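PDB 3BNK: flavoredoxin from Methanosarcina acetivorans, which binds flavin mononucleotide and probably serves as an FMN-containing electron-transport protein. Local coordinates for residues N116-V121 / A139-E144; V18-A23 / P108-C113; P44-V49 / F132-I137. All coordinates share one frame; numbering follows the deposited sequence.

Interaction 1. Residues N116-V121 / A139-E144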
loop_
_atom_site.group_PDB
_atom_site.type_symbol
_atom_site.label_atom_id
_atom_site.label_comp_id
_atom_site.label_asym_id
_atom_site.label_seq_id
_atom_site.Cartn_x
_atom_site.Cartn_y
_atom_site.Cartn_z
ATOM N N ASN B 116 8.356 -6.684 12.219
ATOM C CA ASN B 116 7.638 -5.703 13.051
ATOM C C ASN B 116 8.245 -4.311 12.921
ATOM O O ASN B 116 9.443 -4.131 13.139
ATOM C CB ASN B 116 7.638 -6.109 14.538
ATOM C CG ASN B 116 7.576 -7.608 14.745
ATOM O OD1 ASN B 116 8.611 -8.281 14.804
ATOM N ND2 ASN B 116 6.362 -8.138 14.894
ATOM N N LEU B 117 7.411 -3.345 12.546
ATOM C CA LEU B 117 7.823 -1.951 12.433
ATOM C C LEU B 117 7.216 -1.149 13.576
ATOM O O LEU B 117 6.002 -1.031 13.680
ATOM C CB LEU B 117 7.429 -1.362 11.067
ATOM C CG LEU B 117 7.740 -2.186 9.806
ATOM C CD1 LEU B 117 7.317 -1.449 8.529
ATOM C CD2 LEU B 117 9.235 -2.644 9.713
ATOM N N GLU B 118 8.081 -0.617 14.437
ATOM C CA GLU B 118 7.680 0.125 15.623
ATOM C C GLU B 118 7.668 1.614 15.269
ATOM O O GLU B 118 8.695 2.168 14.893
ATOM C CB GLU B 118 8.647 -0.188 16.772
ATOM C CG GLU B 118 8.338 0.470 18.114
ATOM C CD GLU B 118 9.407 0.163 19.181
ATOM O OE1 GLU B 118 10.552 -0.194 18.814
ATOM O OE2 GLU B 118 9.090 0.281 20.386
ATOM N N CYS B 119 6.503 2.254 15.377
ATOM C CA CYS B 119 6.328 3.576 14.775
ATOM C C CYS B 119 5.903 4.669 15.734
ATOM O O CYS B 119 5.045 4.462 16.601
ATOM C CB CYS B 119 5.357 3.522 13.586
ATOM S SG CYS B 119 5.794 2.253 12.382
ATOM N N ARG B 120 6.516 5.837 15.561
ATOM C CA ARG B 120 6.156 6.996 16.361
ATOM C C ARG B 120 5.279 7.944 15.577
ATOM O O ARG B 120 5.662 8.406 14.510
ATOM C CB ARG B 120 7.397 7.733 16.861
ATOM C CG ARG B 120 7.082 8.526 18.113
ATOM C CD ARG B 120 7.634 9.905 18.085
ATOM N NE ARG B 120 9.082 9.948 18.212
ATOM C CZ ARG B 120 9.890 10.453 17.288
ATOM N NH1 ARG B 120 9.391 10.954 16.156
ATOM N NH2 ARG B 120 11.195 10.457 17.493
ATOM N N VAL B 121 4.093 8.220 16.093
ATOM C CA VAL B 121 3.172 9.118 15.404
ATOM C C VAL B 121 3.832 10.480 15.225
ATOM O O VAL B 121 4.328 11.070 16.193
ATOM C CB VAL B 121 1.801 9.240 16.117
ATOM C CG1 VAL B 121 0.952 10.300 15.456
ATOM C CG2 VAL B 121 1.071 7.899 16.105
ATOM N N ALA B 139 12.160 1.807 14.954
ATOM C CA ALA B 139 12.870 0.532 15.031
ATOM C C ALA B 139 12.149 -0.521 14.207
ATOM O O ALA B 139 10.911 -0.522 14.118
ATOM C CB ALA B 139 13.037 0.072 16.488
ATOM N N ALA B 140 12.944 -1.385 13.587
ATOM C CA ALA B 140 12.447 -2.514 12.821
ATOM C C ALA B 140 13.099 -3.791 13.305
ATOM O O ALA B 140 14.308 -3.824 13.563
ATOM C CB ALA B 140 12.695 -2.311 11.331
ATOM N N TYR B 141 12.280 -4.832 13.436
ATOM C CA TYR B 141 12.697 -6.130 13.964
ATOM C C TYR B 141 12.345 -7.258 13.001
ATOM O O TYR B 141 11.232 -7.324 12.473
ATOM C CB TYR B 141 12.019 -6.410 15.316
ATOM C CG TYR B 141 12.158 -5.304 16.346
ATOM C CD1 TYR B 141 11.291 -4.212 16.348
ATOM C CD2 TYR B 141 13.162 -5.356 17.323
ATOM C CE1 TYR B 141 11.419 -3.185 17.291
ATOM C CE2 TYR B 141 13.293 -4.345 18.279
ATOM C CZ TYR B 141 12.420 -3.261 18.251
ATOM O OH TYR B 141 12.548 -2.262 19.188
ATOM N N SER B 142 13.298 -8.151 12.785
ATOM C CA SER B 142 12.995 -9.436 12.180
ATOM C C SER B 142 13.806 -10.536 12.861
ATOM O O SER B 142 14.191 -10.410 14.025
ATOM C CB SER B 142 13.249 -9.409 10.668
ATOM O OG SER B 142 12.726 -10.573 10.050
ATOM N N GLU B 143 14.027 -11.630 12.138
ATOM C CA GLU B 143 14.843 -12.746 12.617
ATOM C C GLU B 143 15.751 -13.169 11.461
ATOM O O GLU B 143 15.445 -12.904 10.291
ATOM C CB GLU B 143 13.957 -13.910 13.066
ATOM C CG GLU B 143 12.779 -13.496 13.936
ATOM C CD GLU B 143 11.883 -14.642 14.314
ATOM O OE1 GLU B 143 12.317 -15.810 14.203
ATOM O OE2 GLU B 143 10.731 -14.371 14.729
ATOM N N GLU B 144 16.869 -13.814 11.790
ATOM C CA GLU B 144 17.859 -14.205 10.776
ATOM C C GLU B 144 17.232 -15.036 9.646
ATOM O O GLU B 144 17.587 -14.855 8.474
ATOM C CB GLU B 144 19.056 -14.926 11.429
ATOM C CG GLU B 144 20.249 -15.217 10.494
ATOM C CD GLU B 144 20.275 -16.664 9.957
ATOM O OE1 GLU B 144 21.321 -17.344 10.120
ATOM O OE2 GLU B 144 19.262 -17.129 9.375
#
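Y141 turns the edge of its ring to E118, and its hydroxyl donates a hydrogen bond of 2.9 Å from Y141 OH to E118 OE1. The acceptor lies in the plane of the ring, whereas the phenol comes to the carboxylate from the syn side, 29° out of the carboxylate plane; the carboxylate and ring planes are 49° apart. The residues are diagonal neighbours: Y141 pairs with N116, E118 with A139, and all four side chains share one face of the sheet. E118 reaches across to its partner strand by full extension, with CG anti to the backbone N (chi1 -178°), while the Y141 ring leans back along its own strand to meet it. On the way E118 OE1 passes 3.4 Å from A139 CB. The other carboxylate oxygen, OE2, takes a hydrogen bond from L104 N, so both ends of the group are held and its rotation is restricted.

N116 crosses Y141 at about a right angle, with N116 OD1 3.9 Å from Y141 CB. Its amide is secured from outside the pair: ND2 serves N70 OD1 and I110 O, and OD1 receives K4 NZ of the second subunit.

On the other face of the sheet, which L117 and A140 share, L117 CD2 rests on A140 CB at 3.8 Å. The backbones exchange hydrogen bonds in both directions between N116 and Y141; E118 N reaches A139 O at 2.8 Å, but the return bond from A139 N to E118 O is weak at 3.5 Å. A140, Y141 and S142 also pair with a strand of the second subunit, which carries the sheet across the dimer interface. This is the register of an antiparallel beta hairpin, here made by strands 115-126 and 130-142 of the flavin reductase-like domain.

Interaction 2. Residues V18-A23 / P108-C113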
loop_
_atom_site.group_PDB
_atom_site.type_symbol
_atom_site.label_atom_id
_atom_site.label_comp_id
_atom_site.label_asym_id
_atom_site.label_seq_id
_atom_site.Cartn_x
_atom_site.Cartn_y
_atom_site.Cartn_z
ATOM N N VAL B 18 -1.183 -7.459 3.941
ATOM C CA VAL B 18 -1.901 -7.939 5.126
ATOM C C VAL B 18 -1.001 -7.793 6.334
ATOM O O VAL B 18 0.054 -8.443 6.444
ATOM C CB VAL B 18 -2.405 -9.404 4.986
ATOM C CG1 VAL B 18 -3.008 -9.902 6.290
ATOM C CG2 VAL B 18 -3.412 -9.509 3.865
ATOM N N THR B 19 -1.431 -6.920 7.236
ATOM C CA THR B 19 -0.636 -6.577 8.376
ATOM C C THR B 19 -1.496 -6.616 9.632
ATOM O O THR B 19 -2.721 -6.587 9.563
ATOM C CB THR B 19 0.089 -5.188 8.195
ATOM O OG1 THR B 19 1.162 -5.106 9.116
ATOM C CG2 THR B 19 -0.793 -4.049 8.507
ATOM N N LEU B 20 -0.836 -6.705 10.776
ATOM C CA LEU B 20 -1.508 -6.554 12.042
ATOM C C LEU B 20 -1.034 -5.242 12.682
ATOM O O LEU B 20 0.164 -4.995 12.840
ATOM C CB LEU B 20 -1.239 -7.771 12.927
ATOM C CG LEU B 20 -2.280 -8.887 13.113
ATOM C CD1 LEU B 20 -3.602 -8.688 12.368
ATOM C CD2 LEU B 20 -1.677 -10.296 12.888
ATOM N N LEU B 21 -1.993 -4.387 13.010
ATOM C CA LEU B 21 -1.683 -3.102 13.594
ATOM C C LEU B 21 -1.822 -3.205 15.111
ATOM O O LEU B 21 -2.902 -3.534 15.619
ATOM C CB LEU B 21 -2.623 -2.026 13.029
ATOM C CG LEU B 21 -2.490 -0.561 13.475
ATOM C CD1 LEU B 21 -2.712 -0.400 14.943
ATOM C CD2 LEU B 21 -1.132 0.035 13.118
ATOM N N GLY B 22 -0.731 -2.924 15.817
ATOM C CA GLY B 22 -0.699 -3.020 17.274
ATOM C C GLY B 22 -0.732 -1.654 17.951
ATOM O O GLY B 22 -0.048 -0.724 17.533
ATOM N N ALA B 23 -1.552 -1.540 18.989
ATOM C CA ALA B 23 -1.564 -0.357 19.828
ATOM C C ALA B 23 -1.977 -0.703 21.251
ATOM O O ALA B 23 -2.763 -1.637 21.485
ATOM C CB ALA B 23 -2.476 0.717 19.238
ATOM N N PRO B 108 2.702 -2.343 21.051
ATOM C CA PRO B 108 2.821 -3.784 21.214
ATOM C C PRO B 108 3.092 -4.478 19.875
ATOM O O PRO B 108 2.423 -4.202 18.878
ATOM C CB PRO B 108 1.461 -4.181 21.812
ATOM C CG PRO B 108 0.507 -3.158 21.301
ATOM C CD PRO B 108 1.306 -1.878 21.148
ATOM N N MET B 109 4.095 -5.356 19.865
ATOM C CA MET B 109 4.487 -6.079 18.653
ATOM C C MET B 109 4.302 -7.580 18.830
ATOM O O MET B 109 4.277 -8.082 19.954
ATOM C CB MET B 109 5.926 -5.744 18.260
ATOM C CG MET B 109 6.078 -4.341 17.719
ATOM S SD MET B 109 7.795 -3.831 17.515
ATOM C CE MET B 109 8.300 -3.611 19.230
ATOM N N ILE B 110 4.159 -8.283 17.716
ATOM C CA ILE B 110 3.805 -9.710 17.730
ATOM C C ILE B 110 5.022 -10.587 17.441
ATOM O O ILE B 110 5.608 -10.520 16.356
ATOM C CB ILE B 110 2.692 -10.041 16.708
ATOM C CG1 ILE B 110 1.417 -9.245 17.011
ATOM C CG2 ILE B 110 2.387 -11.564 16.711
ATOM C CD1 ILE B 110 0.397 -9.271 15.892
ATOM N N LYS B 111 5.381 -11.426 18.405
ATOM C CA LYS B 111 6.596 -12.238 18.302
ATOM C C LYS B 111 6.585 -13.161 17.084
ATOM O O LYS B 111 7.611 -13.357 16.436
ATOM C CB LYS B 111 6.810 -13.050 19.588
ATOM C CG LYS B 111 7.371 -12.231 20.720
ATOM C CD LYS B 111 7.334 -12.973 22.049
ATOM C CE LYS B 111 7.955 -12.143 23.163
ATOM N NZ LYS B 111 7.984 -12.905 24.451
ATOM N N GLU B 112 5.409 -13.709 16.780
ATOM C CA GLU B 112 5.263 -14.716 15.737
ATOM C C GLU B 112 5.334 -14.123 14.312
ATOM O O GLU B 112 5.690 -14.822 13.360
ATOM C CB GLU B 112 3.986 -15.530 15.977
ATOM C CG GLU B 112 3.930 -16.203 17.389
ATOM C CD GLU B 112 3.066 -15.467 18.457
ATOM O OE1 GLU B 112 3.222 -14.257 18.679
ATOM O OE2 GLU B 112 2.238 -16.129 19.116
ATOM N N CYS B 113 5.027 -12.832 14.184
ATOM C CA CYS B 113 5.116 -12.131 12.896
ATOM C C CYS B 113 6.559 -12.044 12.368
ATOM O O CYS B 113 7.516 -11.957 13.137
ATOM C CB CYS B 113 4.446 -10.748 12.966
ATOM S SG CYS B 113 2.621 -10.840 12.940
#
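L20, G22 and A23 pack against I110, C113 and P108 in a buried, mainly apolar contact with no hydrogen bond between the two segments. Strand 16-25 belongs to the large antiparallel sheet of the flavin reductase-like domain, consistent with the FMN-binding split-barrel fold. Residues 108-113 lie against it, and their short strand 109-110 pairs with strand 99-100 in a small separate sheet.

At one end I110 packs on L20. Its CG1 stands anti to the carbonyl carbon (chi1 -60°), which, with an extended chi2, carries CD1 to L20. The side chains cross at about a right angle, with I110 CD1 3.7 Å from L20 CB and 3.8 Å from L20 CD2, so one methyl touches the leucine at both CB and CD2. Farther along, L20 CD2 lies 4.3 Å from C113 SG, brought round by a turn in which C113 N bonds to I110 O. L31 and F97 also touch I110.

Polar groups of the two backbones are joined indirectly by N70: its ND2 bonds to L20 O and its OD1 to I110 N, a side-chain bridge between the segments. The FMN site is near: the side chain of L20 is about 4 Å from that of A33, an FMN-binding residue, and about 7 Å from the bound FMN, nearest atoms in each case.

Toward P108 the two segments meet largely through backbone atoms and the proline ring. G22 CA is 3.7 Å from P108 O, and a CB on G22 would fall against that oxygen, which is itself hydrogen-bonded to S68 OG. Beside it the pyrrolidine ring of P108 lies over the A23 backbone, its CG 3.5 Å from A23 N and its CD 3.5 Å from A23 CA.

Interaction 3. Residues P44-V49 / F132-I137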
loop_
_atom_site.group_PDB
_atom_site.type_symbol
_atom_site.label_atom_id
_atom_site.label_comp_id
_atom_site.label_asym_id
_atom_site.label_seq_id
_atom_site.Cartn_x
_atom_site.Cartn_y
_atom_site.Cartn_z
ATOM N N PRO B 44 13.210 11.331 7.216
ATOM C CA PRO B 44 13.222 10.057 7.944
ATOM C C PRO B 44 12.162 9.072 7.413
ATOM O O PRO B 44 11.146 9.495 6.874
ATOM C CB PRO B 44 12.913 10.469 9.388
ATOM C CG PRO B 44 12.271 11.797 9.301
ATOM C CD PRO B 44 12.843 12.465 8.091
ATOM N N PRO B 45 12.424 7.758 7.530
ATOM C CA PRO B 45 11.477 6.758 7.023
ATOM C C PRO B 45 10.116 6.837 7.742
ATOM O O PRO B 45 10.047 6.630 8.945
ATOM C CB PRO B 45 12.192 5.433 7.299
ATOM C CG PRO B 45 13.167 5.757 8.416
ATOM C CD PRO B 45 13.622 7.137 8.127
ATOM N N MET B 46 9.063 7.181 6.997
ATOM C CA MET B 46 7.695 7.237 7.532
ATOM C C MET B 46 6.706 6.375 6.726
ATOM O O MET B 46 6.791 6.302 5.500
ATOM C CB MET B 46 7.168 8.683 7.554
ATOM C CG MET B 46 8.056 9.713 8.274
ATOM S SD MET B 46 7.440 11.416 8.108
ATOM C CE MET B 46 5.832 11.280 8.840
ATOM N N LEU B 47 5.772 5.740 7.437
ATOM C CA LEU B 47 4.645 5.020 6.830
ATOM C C LEU B 47 3.353 5.709 7.263
ATOM O O LEU B 47 3.363 6.592 8.116
ATOM C CB LEU B 47 4.558 3.571 7.331
ATOM C CG LEU B 47 5.619 2.484 7.472
ATOM C CD1 LEU B 47 5.210 1.487 8.527
ATOM C CD2 LEU B 47 5.853 1.735 6.144
ATOM N N GLY B 48 2.239 5.271 6.696
ATOM C CA GLY B 48 0.931 5.738 7.115
ATOM C C GLY B 48 -0.020 4.573 7.232
ATOM O O GLY B 48 0.115 3.566 6.527
ATOM N N VAL B 49 -0.999 4.720 8.105
ATOM C CA VAL B 49 -1.931 3.648 8.417
ATOM C C VAL B 49 -3.365 4.202 8.447
ATOM O O VAL B 49 -3.636 5.182 9.158
ATOM C CB VAL B 49 -1.509 2.963 9.742
ATOM C CG1 VAL B 49 -2.663 2.279 10.412
ATOM C CG2 VAL B 49 -0.355 1.960 9.490
ATOM N N PHE B 132 -5.729 8.701 9.202
ATOM C CA PHE B 132 -4.489 8.206 8.631
ATOM C C PHE B 132 -3.359 8.716 9.533
ATOM O O PHE B 132 -3.015 9.911 9.530
ATOM C CB PHE B 132 -4.340 8.637 7.171
ATOM C CG PHE B 132 -3.373 7.789 6.365
ATOM C CD1 PHE B 132 -3.725 6.500 5.946
ATOM C CD2 PHE B 132 -2.131 8.303 5.972
ATOM C CE1 PHE B 132 -2.841 5.722 5.173
ATOM C CE2 PHE B 132 -1.233 7.525 5.191
ATOM C CZ PHE B 132 -1.598 6.242 4.796
ATOM N N PHE B 133 -2.840 7.795 10.343
ATOM C CA PHE B 133 -1.745 8.058 11.283
ATOM C C PHE B 133 -0.401 7.913 10.569
ATOM O O PHE B 133 -0.023 6.798 10.181
ATOM C CB PHE B 133 -1.787 7.059 12.451
ATOM C CG PHE B 133 -2.985 7.188 13.355
ATOM C CD1 PHE B 133 -3.985 6.218 13.343
ATOM C CD2 PHE B 133 -3.100 8.258 14.247
ATOM C CE1 PHE B 133 -5.095 6.316 14.190
ATOM C CE2 PHE B 133 -4.197 8.365 15.102
ATOM C CZ PHE B 133 -5.200 7.393 15.077
ATOM N N VAL B 134 0.313 9.025 10.386
ATOM C CA VAL B 134 1.663 9.001 9.790
ATOM C C VAL B 134 2.716 8.809 10.901
ATOM O O VAL B 134 2.789 9.589 11.867
ATOM C CB VAL B 134 1.963 10.249 8.887
ATOM C CG1 VAL B 134 3.326 10.137 8.237
ATOM C CG2 VAL B 134 0.914 10.398 7.791
ATOM N N GLY B 135 3.492 7.736 10.779
ATOM C CA GLY B 135 4.449 7.376 11.797
ATOM C C GLY B 135 5.845 7.200 11.245
ATOM O O GLY B 135 6.024 6.668 10.153
ATOM N N GLU B 136 6.834 7.656 12.004
ATOM C CA GLU B 136 8.227 7.385 11.685
ATOM C C GLU B 136 8.568 5.983 12.157
ATOM O O GLU B 136 8.219 5.596 13.273
ATOM C CB GLU B 136 9.164 8.410 12.354
ATOM C CG GLU B 136 10.629 8.304 11.885
ATOM C CD GLU B 136 11.586 9.251 12.622
ATOM O OE1 GLU B 136 11.140 10.310 13.106
ATOM O OE2 GLU B 136 12.791 8.926 12.701
ATOM N N ILE B 137 9.227 5.213 11.304
ATOM C CA ILE B 137 9.706 3.899 11.710
ATOM C C ILE B 137 10.980 4.100 12.531
ATOM O O ILE B 137 12.052 4.436 12.000
ATOM C CB ILE B 137 9.961 2.959 10.502
ATOM C CG1 ILE B 137 8.715 2.878 9.610
ATOM C CG2 ILE B 137 10.379 1.552 10.980
ATOM C CD1 ILE B 137 9.027 2.342 8.200
#
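F132 spreads one face of its ring over the backbone of G48 and V49, with F132 CZ 3.3 Å from G48 C and V49 N 3.6 Å above the ring plane, offset toward the rim. With CG anti to the backbone N (chi1 -159°), the ring folds across the neighbouring strand, and a CB on G48 would run into F132 CE2. The ring also meets F132 of the second subunit, their planes at about 10°. With an alanine here, the G48-V49 backbone would probably lose its aromatic cover, and the ring-to-ring contact between the two subunits would be lost with it.

Strands 46-52 and 130-142 run antiparallel as neighbours in the main sheet of the flavin reductase-like domain, close to the FMN-binding residues G50 and W36. Paired backbone bonds link L47 with G135 and V49 with F133, and I137 N adds a bond to P45 O of 2.9 Å. The bond from V49 N to F133 O is bent, the donor sitting 39° above the carbonyl plane.

On the face opposite F132, the L47 and I137 side chains pass each other at a slant: I137 CD1 is pressed to 3.5 Å from L47 CG, a tight fit for two carbons. The pair also faces the second subunit, where I13 packs on L47 and V11 on I137. Near the start of strand 46-52, E136 extends beside the prolines, its CG 3.4 Å from P45 O, and its carboxylate comes alongside P44, with OE2 3.7 Å from P44 CB, while OE1 has a weak, long ion pair with R120.

From the N terminus, 18-23 comes first and 44-49 second. Interaction 2 then closes an 84-residue loop when 108-113 returns to 18-23, and interaction 3 closes one of similar length at 132-137; the two cross, since 44-49 opens before 108-113 arrives. Interaction 1 begins at 116-121, after interaction 2 has closed, and closes the short hairpin loop at 139-144, with 17 residues between its segments; this lies beyond the closure of interaction 3, which it therefore also crosses. Interactions 1 and 3 share strand 130-142, which pairs with 115-126 and with 46-52. Interaction 2 joins 108-113 to the same sheet. L117 against L47, and L21 against V49, bring the contacts together.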